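Local coordinates for Red carotenoid protein (RCP) (Nostoc sp., PDB 5FCY) that binds carotenoids such as beta-carotene in a helical domain related to the N-terminal domain of orange carotenoid protein, and probably serves in cyanobacterial photoprotection, at residues F32-M37 with G108-T113. Sequence-based numbering, arbitrary orientation.
Sequences FIYKEM and GMDNAT. With BCR (beta-carotene), chain B.
A polar surface bridge beside the beta-carotene pocket of this all-helical domain, related to the N-terminal part of orange carotenoid protein, joins Tyr34 and Lys35 near the C-terminal end of helix 23-35 to Asp110 at the end of helix 95-110. Tyr34 and Asp110 reach for each other from opposite directions, and Tyr34 OH donates a hydrogen bond to Asp110 OD2 at 2.5 Å. The carboxylate oxygen lies at the edge of the phenol ring and in its plane; it is met on its anti side, with the hydroxyl 24° out of the carboxylate plane. With Tyr34 CG trans to the main-chain nitrogen (chi1 158°), the ring extends across the gap toward helix 95-110. The other oxygen takes a salt bridge from Lys35 NZ to Asp110 OD1 at 3.4 Å, long and weak as a hydrogen bond, for which the lysine chain bends at chi2 and chi3 to bring its ammonium group over. The carboxylate is thus shared between a phenol hydroxyl and an ammonium group; the positive charge of the latter would probably favour the ionised carboxylate. A phenylalanine in place of Tyr34 would probably leave Asp110 OD2 without its hydroxyl donor, with the lysine as the carboxylate's remaining polar partner from helix 23-35. The same two helix ends line the carotenoid pocket: Tyr34 CB lies 4.0 Å from beta-carotene C16, and Met109 SD 3.7 Å from beta-carotene C11. Around this largely exposed bridge, the Tyr34 ring meets that of Trp31, and its side chain touches Tyr103 and Ser106 of helix 95-110, while Ile33 packs on helices 125-136 and 139-150.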
ATOM      1  N   PHE A  32      -7.423   4.321  -3.831  1.00 45.19           N
ATOM      2  CA  PHE A  32      -8.525   4.317  -4.785  1.00 46.16           C
ATOM      3  C   PHE A  32      -8.687   2.950  -5.433  1.00 48.74           C
ATOM      4  O   PHE A  32      -9.815   2.488  -5.640  1.00 51.06           O
ATOM      5  CB  PHE A  32      -8.314   5.400  -5.839  1.00 46.13           C
ATOM      6  CG  PHE A  32      -8.598   6.785  -5.337  1.00 46.26           C
ATOM      7  CD1 PHE A  32      -9.899   7.192  -5.092  1.00 45.73           C
ATOM      8  CD2 PHE A  32      -7.568   7.678  -5.105  1.00 45.93           C
ATOM      9  CE1 PHE A  32     -10.165   8.462  -4.626  1.00 46.32           C
ATOM     10  CE2 PHE A  32      -7.830   8.952  -4.640  1.00 46.03           C
ATOM     11  CZ  PHE A  32      -9.129   9.344  -4.401  1.00 46.42           C
ATOM     12  N   ILE A  33      -7.574   2.285  -5.755  1.00 47.73           N
ATOM     13  CA  ILE A  33      -7.643   0.904  -6.228  1.00 48.24           C
ATOM     14  C   ILE A  33      -8.426   0.050  -5.239  1.00 50.61           C
ATOM     15  O   ILE A  33      -9.258  -0.776  -5.630  1.00 53.28           O
ATOM     16  CB  ILE A  33      -6.226   0.344  -6.455  1.00 46.42           C
ATOM     17  CG1 ILE A  33      -5.527   1.097  -7.589  1.00 45.66           C
ATOM     18  CG2 ILE A  33      -6.282  -1.146  -6.780  1.00 46.94           C
ATOM     19  CD1 ILE A  33      -4.043   0.791  -7.717  1.00 43.11           C
ATOM     20  N   TYR A  34      -8.168   0.234  -3.942  1.00 49.39           N
ATOM     21  CA  TYR A  34      -8.880  -0.535  -2.927  1.00 50.71           C
ATOM     22  C   TYR A  34     -10.382  -0.291  -2.984  1.00 52.75           C
ATOM     23  O   TYR A  34     -11.167  -1.188  -2.655  1.00 53.85           O
ATOM     24  CB  TYR A  34      -8.336  -0.192  -1.539  1.00 48.69           C
ATOM     25  CG  TYR A  34      -9.290  -0.498  -0.406  1.00 49.99           C
ATOM     26  CD1 TYR A  34      -9.431  -1.789   0.083  1.00 49.68           C
ATOM     27  CD2 TYR A  34     -10.044   0.512   0.182  1.00 50.58           C
ATOM     28  CE1 TYR A  34     -10.302  -2.069   1.122  1.00 50.58           C
ATOM     29  CE2 TYR A  34     -10.915   0.242   1.221  1.00 51.34           C
ATOM     30  CZ  TYR A  34     -11.040  -1.049   1.687  1.00 51.30           C
ATOM     31  OH  TYR A  34     -11.908  -1.315   2.721  1.00 51.81           O
ATOM     32  N   LYS A  35     -10.806   0.907  -3.395  1.00 53.14           N
ATOM     33  CA  LYS A  35     -12.231   1.196  -3.503  1.00 54.22           C
ATOM     34  C   LYS A  35     -12.846   0.636  -4.780  1.00 56.23           C
ATOM     35  O   LYS A  35     -14.073   0.507  -4.852  1.00 57.64           O
ATOM     36  CB  LYS A  35     -12.473   2.707  -3.428  1.00 53.65           C
ATOM     37  CG  LYS A  35     -12.000   3.358  -2.127  1.00 51.97           C
ATOM     38  CD  LYS A  35     -12.747   2.844  -0.896  1.00 52.49           C
ATOM     39  CE  LYS A  35     -14.008   3.647  -0.612  1.00 52.99           C
ATOM     40  NZ  LYS A  35     -14.756   3.091   0.552  1.00 53.74           N
ATOM     41  N   GLU A  36     -12.034   0.299  -5.782  1.00 56.78           N
ATOM     42  CA  GLU A  36     -12.519  -0.370  -6.980  1.00 59.29           C
ATOM     43  C   GLU A  36     -12.552  -1.888  -6.823  1.00 59.95           C
ATOM     44  O   GLU A  36     -12.601  -2.605  -7.829  1.00 61.16           O
ATOM     45  CB  GLU A  36     -11.654   0.003  -8.189  1.00 59.30           C
ATOM     46  CG  GLU A  36     -11.329   1.485  -8.306  1.00 59.47           C
ATOM     47  CD  GLU A  36     -12.566   2.354  -8.442  1.00 63.65           C
ATOM     48  OE1 GLU A  36     -12.758   2.952  -9.522  1.00 65.06           O
ATOM     49  OE2 GLU A  36     -13.347   2.440  -7.469  1.00 63.00           O
ATOM     50  N   MET A  37     -12.524  -2.388  -5.592  1.00 60.21           N
ATOM     51  CA  MET A  37     -12.435  -3.824  -5.343  1.00 61.52           C
ATOM     52  C   MET A  37     -13.468  -4.247  -4.303  1.00 62.16           C
ATOM     53  O   MET A  37     -14.611  -3.786  -4.328  1.00 62.59           O
ATOM     54  CB  MET A  37     -11.025  -4.202  -4.872  1.00 60.53           C
ATOM     55  CG  MET A  37      -9.903  -3.707  -5.788  1.00 60.93           C
ATOM     56  SD  MET A  37      -9.569  -4.776  -7.205  1.00 63.81           S
ATOM     57  CE  MET A  37      -9.437  -3.568  -8.522  1.00 55.83           C
ATOM     58  N   GLY A 108      -8.894  -1.007   8.181  1.00 52.47           N
ATOM     59  CA  GLY A 108      -8.786  -0.161   9.355  1.00 54.46           C
ATOM     60  C   GLY A 108      -9.067   1.302   9.081  1.00 55.69           C
ATOM     61  O   GLY A 108      -9.337   2.058  10.019  1.00 57.04           O
ATOM     62  N   MET A 109      -9.008   1.719   7.816  1.00 54.55           N
ATOM     63  CA  MET A 109      -9.322   3.092   7.441  1.00 55.13           C
ATOM     64  C   MET A 109     -10.814   3.290   7.198  1.00 55.85           C
ATOM     65  O   MET A 109     -11.371   4.324   7.585  1.00 56.67           O
ATOM     66  CB  MET A 109      -8.529   3.489   6.192  1.00 53.44           C
ATOM     67  CG  MET A 109      -7.035   3.668   6.447  1.00 52.81           C
ATOM     68  SD  MET A 109      -6.063   3.933   4.952  1.00 48.03           S
ATOM     69  CE  MET A 109      -6.590   5.579   4.485  1.00 48.57           C
ATOM     70  N   ASP A 110     -11.478   2.320   6.562  1.00 55.81           N
ATOM     71  CA  ASP A 110     -12.929   2.394   6.413  1.00 56.79           C
ATOM     72  C   ASP A 110     -13.629   2.313   7.762  1.00 57.14           C
ATOM     73  O   ASP A 110     -14.699   2.905   7.940  1.00 57.81           O
ATOM     74  CB  ASP A 110     -13.428   1.276   5.497  1.00 55.94           C
ATOM     75  CG  ASP A 110     -13.405   1.663   4.030  1.00 54.71           C
ATOM     76  OD1 ASP A 110     -13.555   2.865   3.723  1.00 54.93           O
ATOM     77  OD2 ASP A 110     -13.247   0.761   3.181  1.00 54.00           O
ATOM     78  N   ASN A 111     -13.049   1.588   8.717  1.00 57.53           N
ATOM     79  CA  ASN A 111     -13.607   1.459  10.055  1.00 58.12           C
ATOM     80  C   ASN A 111     -13.084   2.521  11.014  1.00 58.83           C
ATOM     81  O   ASN A 111     -13.301   2.406  12.223  1.00 60.41           O
ATOM     82  CB  ASN A 111     -13.309   0.066  10.616  1.00 57.44           C
ATOM     83  CG  ASN A 111     -13.778  -1.045   9.697  1.00 58.69           C
ATOM     84  OD1 ASN A 111     -14.599  -0.822   8.807  1.00 59.25           O
ATOM     85  ND2 ASN A 111     -13.260  -2.250   9.908  1.00 57.61           N
ATOM     86  N   ALA A 112     -12.398   3.542  10.506  1.00 58.63           N
ATOM     87  CA  ALA A 112     -11.881   4.653  11.302  1.00 59.65           C
ATOM     88  C   ALA A 112     -10.816   4.223  12.303  1.00 59.95           C
ATOM     89  O   ALA A 112     -10.457   5.008  13.192  1.00 60.71           O
ATOM     90  CB  ALA A 112     -13.012   5.384  12.037  1.00 60.52           C
ATOM     91  N   THR A 113     -10.295   2.999  12.191  1.00 59.53           N
ATOM     92  CA  THR A 113      -9.232   2.560  13.089  1.00 59.39           C
ATOM     93  C   THR A 113      -7.883   3.158  12.705  1.00 59.00           C
ATOM     94  O   THR A 113      -7.061   3.440  13.584  1.00 59.33           O
ATOM     95  CB  THR A 113      -9.137   1.034  13.090  1.00 59.18           C
ATOM     96  OG1 THR A 113     -10.450   0.468  13.181  1.00 60.86           O
ATOM     97  CG2 THR A 113      -8.307   0.556  14.267  1.00 59.43           C
TER
HETATM   98  C1  BCR B 201      -2.607  11.779   3.744  1.00 47.63           C
HETATM   99  C2  BCR B 201      -2.942  13.173   3.221  1.00 46.46           C
HETATM  100  C3  BCR B 201      -2.234  13.536   1.920  1.00 46.42           C
HETATM  101  C4  BCR B 201      -2.038  12.317   1.028  1.00 46.21           C
HETATM  102  C5  BCR B 201      -2.972  11.209   1.447  1.00 47.04           C
HETATM  103  C6  BCR B 201      -2.858  10.724   2.683  1.00 46.71           C
HETATM  104  C7  BCR B 201      -2.964   9.278   3.066  1.00 46.24           C
HETATM  105  C8  BCR B 201      -3.173   8.233   2.238  1.00 46.34           C
HETATM  106  C9  BCR B 201      -3.254   6.830   2.744  1.00 45.73           C
HETATM  107  C10 BCR B 201      -3.518   5.827   1.866  1.00 44.88           C
HETATM  108  C11 BCR B 201      -3.620   4.399   2.216  1.00 45.38           C
HETATM  109  C33 BCR B 201      -4.017  10.753   0.486  1.00 48.18           C
HETATM  110  C31 BCR B 201      -3.451  11.549   4.996  1.00 48.20           C
HETATM  111  C32 BCR B 201      -1.129  11.755   4.093  1.00 48.49           C
HETATM  112  C34 BCR B 201      -3.043   6.590   4.216  1.00 45.94           C
HETATM  113  C12 BCR B 201      -3.866   3.485   1.261  1.00 45.32           C
HETATM  114  C13 BCR B 201      -3.971   2.030   1.547  1.00 45.46           C
HETATM  115  C14 BCR B 201      -4.230   1.177   0.520  1.00 44.90           C
HETATM  116  C15 BCR B 201      -4.355  -0.282   0.649  1.00 44.04           C
HETATM  117  C16 BCR B 201      -4.631  -1.065  -0.405  1.00 44.19           C
HETATM  118  C17 BCR B 201      -4.746  -2.519  -0.216  1.00 44.43           C
HETATM  119  C18 BCR B 201      -5.030  -3.394  -1.202  1.00 44.65           C
HETATM  120  C19 BCR B 201      -5.095  -4.835  -0.839  1.00 44.35           C
HETATM  121  C20 BCR B 201      -5.287  -5.826  -1.719  1.00 44.61           C
HETATM  122  C21 BCR B 201      -5.326  -7.221  -1.256  1.00 44.99           C
HETATM  123  C22 BCR B 201      -5.549  -8.262  -2.082  1.00 44.69           C
HETATM  124  C23 BCR B 201      -5.593  -9.628  -1.485  1.00 45.32           C
HETATM  125  C24 BCR B 201      -5.916 -10.723  -2.185  1.00 46.00           C
HETATM  126  C25 BCR B 201      -5.983 -12.094  -1.598  1.00 47.62           C
HETATM  127  C26 BCR B 201      -5.792 -12.358  -0.304  1.00 47.67           C
HETATM  128  C27 BCR B 201      -4.684 -13.309   0.084  1.00 47.13           C
HETATM  129  C28 BCR B 201      -4.428 -14.273  -1.068  1.00 47.13           C
HETATM  130  C29 BCR B 201      -5.710 -14.563  -1.840  1.00 46.08           C
HETATM  131  C30 BCR B 201      -6.289 -13.295  -2.468  1.00 46.68           C
HETATM  132  C35 BCR B 201      -3.769   1.579   2.967  1.00 45.98           C
HETATM  133  C36 BCR B 201      -5.263  -2.888  -2.599  1.00 45.66           C
HETATM  134  C37 BCR B 201      -5.766  -7.981  -3.542  1.00 44.79           C
HETATM  135  C38 BCR B 201      -6.714 -11.814   0.759  1.00 47.33           C
HETATM  136  C39 BCR B 201      -7.802 -13.411  -2.583  1.00 46.53           C
HETATM  137  C40 BCR B 201      -5.696 -13.142  -3.864  1.00 45.95           C